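Local coordinates for Dot/Icm T4SS effector (Legionella pneumophila, PDB 6VVE), which acts as a Legionella effector kinase that binds ADP with manganese and is activated by host inositol hexakisphosphate, at residues Ser269-Pro272 and His273-Leu276; Leu290-Asp293 and Leu294-Ile298. All blocks are in the same frame, centred on the assembly; numbering follows the deposited sequence.

Contact 1: Ser269-Pro272 and His273-Leu276; sequences SDNP and HTLL
Ser269 meets the helix ahead of it through its backbone carbon: its CA lies 4.0 Å from CD1 of Leu275, while its hydroxyl hydrogen-bonds with Trp232 NE1, Asp230 OD1 and the Lys229 carbonyl, where helix 219-229 gives way to helix 231-239. Asn271, two residues on, is the N-cap of helix 272-280, yet its side chain does not cap. Its ND2 bonds back to the carbonyl of Ser267, and with CG anti to the carbonyl carbon (chi1 -62°) the amide runs alongside the His273 ring, the two pointing the same way with planes 85° apart. OD1 of Asn271 then comes within 3.4 Å of His273 CE1, and CB of Asn271 lies 3.5 Å from Thr274 OG1. The backbone carbonyl of Asn271 opens the helix: two weak bonds reach its O, a bent one from Thr274 N at 2.9 Å and a longer one from Leu275 N at 3.3 Å. Pro272, the first helical residue, suits a first turn, needing no N-H there. Its carbonyl O accepts the first bond of the helix that is not weak, from Leu276 N at 2.9 Å and 167°, and CB of Leu276 rests 3.5 Å from that same oxygen.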
loop_
_atom_site.group_PDB
_atom_site.type_symbol
_atom_site.label_atom_id
_atom_site.label_comp_id
_atom_site.label_asym_id
_atom_site.label_seq_id
_atom_site.Cartn_x
_atom_site.Cartn_y
_atom_site.Cartn_z
ATOM N N SER A 269 17.666 -3.332 1.076
ATOM C CA SER A 269 17.004 -4.286 0.189
ATOM C C SER A 269 17.767 -4.477 -1.113
ATOM O O SER A 269 17.725 -5.567 -1.699
ATOM C CB SER A 269 15.571 -3.828 -0.093
ATOM O OG SER A 269 14.826 -3.745 1.117
ATOM N N ASP A 270 18.472 -3.446 -1.579
ATOM C CA ASP A 270 19.306 -3.563 -2.766
ATOM C C ASP A 270 20.598 -4.330 -2.507
ATOM O O ASP A 270 21.399 -4.497 -3.436
ATOM C CB ASP A 270 19.646 -2.176 -3.316
ATOM C CG ASP A 270 18.437 -1.460 -3.895
ATOM O OD1 ASP A 270 17.578 -2.132 -4.504
ATOM O OD2 ASP A 270 18.350 -0.221 -3.738
ATOM N N ASN A 271 20.827 -4.787 -1.277
ATOM C CA ASN A 271 22.053 -5.495 -0.910
ATOM C C ASN A 271 21.680 -6.699 -0.059
ATOM O O ASN A 271 21.795 -6.674 1.172
ATOM C CB ASN A 271 23.019 -4.574 -0.157
ATOM C CG ASN A 271 23.468 -3.394 -0.992
ATOM O OD1 ASN A 271 24.540 -3.423 -1.601
ATOM N ND2 ASN A 271 22.646 -2.343 -1.031
ATOM N N PRO A 272 21.215 -7.779 -0.689
ATOM C CA PRO A 272 20.849 -8.975 0.093
ATOM C C PRO A 272 21.975 -9.478 0.985
ATOM O O PRO A 272 21.703 -10.038 2.060
ATOM C CB PRO A 272 20.480 -10.003 -0.990
ATOM C CG PRO A 272 20.063 -9.181 -2.167
ATOM C CD PRO A 272 20.927 -7.937 -2.129
ATOM N N HIS A 273 23.237 -9.297 0.578
ATOM C CA HIS A 273 24.340 -9.735 1.428
ATOM C C HIS A 273 24.359 -8.968 2.750
ATOM O O HIS A 273 24.755 -9.518 3.783
ATOM C CB HIS A 273 25.675 -9.580 0.697
ATOM C CG HIS A 273 26.073 -8.159 0.448
ATOM N ND1 HIS A 273 25.731 -7.476 -0.702
ATOM C CD2 HIS A 273 26.796 -7.292 1.198
ATOM C CE1 HIS A 273 26.222 -6.250 -0.645
ATOM N NE2 HIS A 273 26.872 -6.112 0.497
ATOM N N THR A 274 23.948 -7.700 2.735
ATOM C CA THR A 274 23.843 -6.947 3.978
ATOM C C THR A 274 22.741 -7.520 4.861
ATOM O O THR A 274 22.937 -7.717 6.062
ATOM C CB THR A 274 23.580 -5.469 3.681
ATOM O OG1 THR A 274 24.639 -4.936 2.881
ATOM C CG2 THR A 274 23.484 -4.669 4.979
ATOM N N LEU A 275 21.571 -7.792 4.279
ATOM C CA LEU A 275 20.465 -8.346 5.053
ATOM C C LEU A 275 20.855 -9.686 5.667
ATOM O O LEU A 275 20.601 -9.941 6.852
ATOM C CB LEU A 275 19.228 -8.500 4.163
ATOM C CG LEU A 275 18.559 -7.217 3.683
ATOM C CD1 LEU A 275 17.627 -7.499 2.524
ATOM C CD2 LEU A 275 17.815 -6.545 4.803
ATOM N N LEU A 276 21.483 -10.557 4.872
ATOM C CA LEU A 276 21.872 -11.867 5.385
ATOM C C LEU A 276 22.950 -11.741 6.451
ATOM O O LEU A 276 22.925 -12.468 7.448
ATOM C CB LEU A 276 22.359 -12.756 4.245
ATOM C CG LEU A 276 21.551 -14.026 3.959
ATOM C CD1 LEU A 276 22.289 -14.896 2.942
ATOM C CD2 LEU A 276 21.269 -14.830 5.220
#

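Contact 2: Leu290-Asp293 and Leu294-Ile298; sequences LAHD and LHETI
Leu290 and Leu294, one helical turn apart, form the close apolar side of this contact, CD1 of Leu290 standing 3.9 Å from CG of Leu294. The two side chains leave the backbone differently: CG of Leu290 is anti to its backbone N, whereas CG of Leu294 is anti to its carbonyl carbon, and the branches meet at a slant. CG of Leu294 also leans on the carbonyl O of Leu290, the oxygen that accepts the 2.8 Å bond from Leu294 N. Other helices continue this face, Leu290 touching Leu167 and Lys170 of helix 159-174, and Leu294 touching Leu276 of helix 272-280. Here, within helix 288-299, the i to i+4 alpha-helical bonds from Leu294 N, His295 N and Glu296 N are nearly straight, all above 160°. At the next pair along, Asp293 and Thr297, a side-chain bond is added. Asp293 O receives both Thr297 N at 2.9 Å and Thr297 OG1 at 3.0 Å, reaching it from opposite faces of the carbonyl plane. The hydroxyl gets there because OG1 is anti to the carbonyl carbon of Thr297 (chi1 -68°), doubling the grip on that oxygen. Bonding of the i to i+3 kind joins in at Thr297 and Ile298. The solvent side is looser and polar. His292 ND1 makes a weak bond of 3.5 Å to OD1 of its neighbour Asp293, while the extended Glu296 brings OE1 to 3.6 Å from His292 CE1, ring and carboxylate planes being 56° apart. Glu296 OE1 also stands 4.3 Å from Asp293 OD1, and its OE2 is close to Glu300; such clustered acids could favour a protonated His292, although the charge of the ring is not seen.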
loop_
_atom_site.group_PDB
_atom_site.type_symbol
_atom_site.label_atom_id
_atom_site.label_comp_id
_atom_site.label_asym_id
_atom_site.label_seq_id
_atom_site.Cartn_x
_atom_site.Cartn_y
_atom_site.Cartn_z
ATOM N N LEU A 290 11.539 -15.310 3.910
ATOM C CA LEU A 290 12.655 -14.614 3.278
ATOM C C LEU A 290 13.985 -15.163 3.778
ATOM O O LEU A 290 14.905 -15.394 2.986
ATOM C CB LEU A 290 12.555 -13.109 3.532
ATOM C CG LEU A 290 13.689 -12.257 2.966
ATOM C CD1 LEU A 290 13.817 -12.454 1.466
ATOM C CD2 LEU A 290 13.472 -10.787 3.304
ATOM N N ALA A 291 14.106 -15.372 5.091
ATOM C CA ALA A 291 15.294 -16.025 5.625
ATOM C C ALA A 291 15.505 -17.377 4.958
ATOM O O ALA A 291 16.617 -17.708 4.531
ATOM C CB ALA A 291 15.176 -16.183 7.142
ATOM N N HIS A 292 14.440 -18.172 4.858
ATOM C CA HIS A 292 14.539 -19.473 4.208
ATOM C C HIS A 292 14.977 -19.325 2.754
ATOM O O HIS A 292 15.881 -20.032 2.292
ATOM C CB HIS A 292 13.196 -20.195 4.293
ATOM C CG HIS A 292 13.166 -21.501 3.563
ATOM N ND1 HIS A 292 12.533 -21.659 2.347
ATOM C CD2 HIS A 292 13.688 -22.709 3.876
ATOM C CE1 HIS A 292 12.667 -22.909 1.946
ATOM N NE2 HIS A 292 13.361 -23.568 2.857
ATOM N N ASP A 293 14.341 -18.411 2.015
ATOM C CA ASP A 293 14.679 -18.234 0.607
ATOM C C ASP A 293 16.123 -17.784 0.442
ATOM O O ASP A 293 16.836 -18.285 -0.433
ATOM C CB ASP A 293 13.727 -17.227 -0.036
ATOM C CG ASP A 293 12.292 -17.734 -0.094
ATOM O OD1 ASP A 293 12.054 -18.904 0.281
ATOM O OD2 ASP A 293 11.401 -16.963 -0.517
ATOM N N LEU A 294 16.574 -16.846 1.280
ATOM C CA LEU A 294 17.954 -16.378 1.195
ATOM C C LEU A 294 18.932 -17.506 1.505
ATOM O O LEU A 294 19.929 -17.692 0.799
ATOM C CB LEU A 294 18.170 -15.206 2.149
ATOM C CG LEU A 294 17.484 -13.884 1.795
ATOM C CD1 LEU A 294 17.614 -12.906 2.956
ATOM C CD2 LEU A 294 18.071 -13.287 0.529
ATOM N N HIS A 295 18.668 -18.265 2.571
ATOM C CA HIS A 295 19.550 -19.371 2.924
ATOM C C HIS A 295 19.529 -20.447 1.846
ATOM O O HIS A 295 20.573 -21.012 1.500
ATOM C CB HIS A 295 19.139 -19.952 4.274
ATOM C CG HIS A 295 19.969 -21.118 4.712
ATOM N ND1 HIS A 295 21.227 -20.973 5.257
ATOM C CD2 HIS A 295 19.719 -22.449 4.687
ATOM C CE1 HIS A 295 21.716 -22.166 5.550
ATOM N NE2 HIS A 295 20.822 -23.079 5.211
ATOM N N GLU A 296 18.347 -20.739 1.297
ATOM C CA GLU A 296 18.256 -21.700 0.204
ATOM C C GLU A 296 19.036 -21.231 -1.019
ATOM O O GLU A 296 19.532 -22.059 -1.793
ATOM C CB GLU A 296 16.790 -21.938 -0.156
ATOM C CG GLU A 296 16.575 -22.823 -1.371
ATOM C CD GLU A 296 15.108 -23.172 -1.588
ATOM O OE1 GLU A 296 14.233 -22.359 -1.209
ATOM O OE2 GLU A 296 14.829 -24.265 -2.128
ATOM N N THR A 297 19.158 -19.911 -1.209
ATOM C CA THR A 297 19.951 -19.399 -2.322
ATOM C C THR A 297 21.416 -19.791 -2.181
ATOM O O THR A 297 22.118 -19.936 -3.192
ATOM C CB THR A 297 19.814 -17.875 -2.408
ATOM O OG1 THR A 297 18.474 -17.528 -2.791
ATOM C CG2 THR A 297 20.796 -17.302 -3.424
ATOM N N ILE A 298 21.885 -19.981 -0.939
ATOM C CA ILE A 298 23.285 -20.322 -0.712
ATOM C C ILE A 298 23.496 -21.829 -0.844
ATOM O O ILE A 298 24.405 -22.285 -1.550
ATOM C CB ILE A 298 23.742 -19.805 0.661
ATOM C CG1 ILE A 298 23.761 -18.275 0.653
ATOM C CG2 ILE A 298 25.105 -20.376 1.024
ATOM C CD1 ILE A 298 23.976 -17.651 2.012
#

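Contact 1 closes before contact 2 opens: residues 269-276 lead out of a loop into helix 272-280, and residues 290-298 lie on helix 288-299, the next helix and the last of the modelled chain. The two centres are 12 Å apart. Leu276 bridges the two contacts, its CD1 3.4 Å from Ile298 CD1 and its CG 4.0 Å from Leu294 CB, and Ala291 packs against Tyr279 of helix 272-280 at the same interface. Both contacts lie on one side of the chain, about 23 and 25 Å from its centre, probably at the outer edge of the helical C-lobe of the kinase fold; the residues lining the ADP and inositol hexakisphosphate pockets come earlier in the sequence.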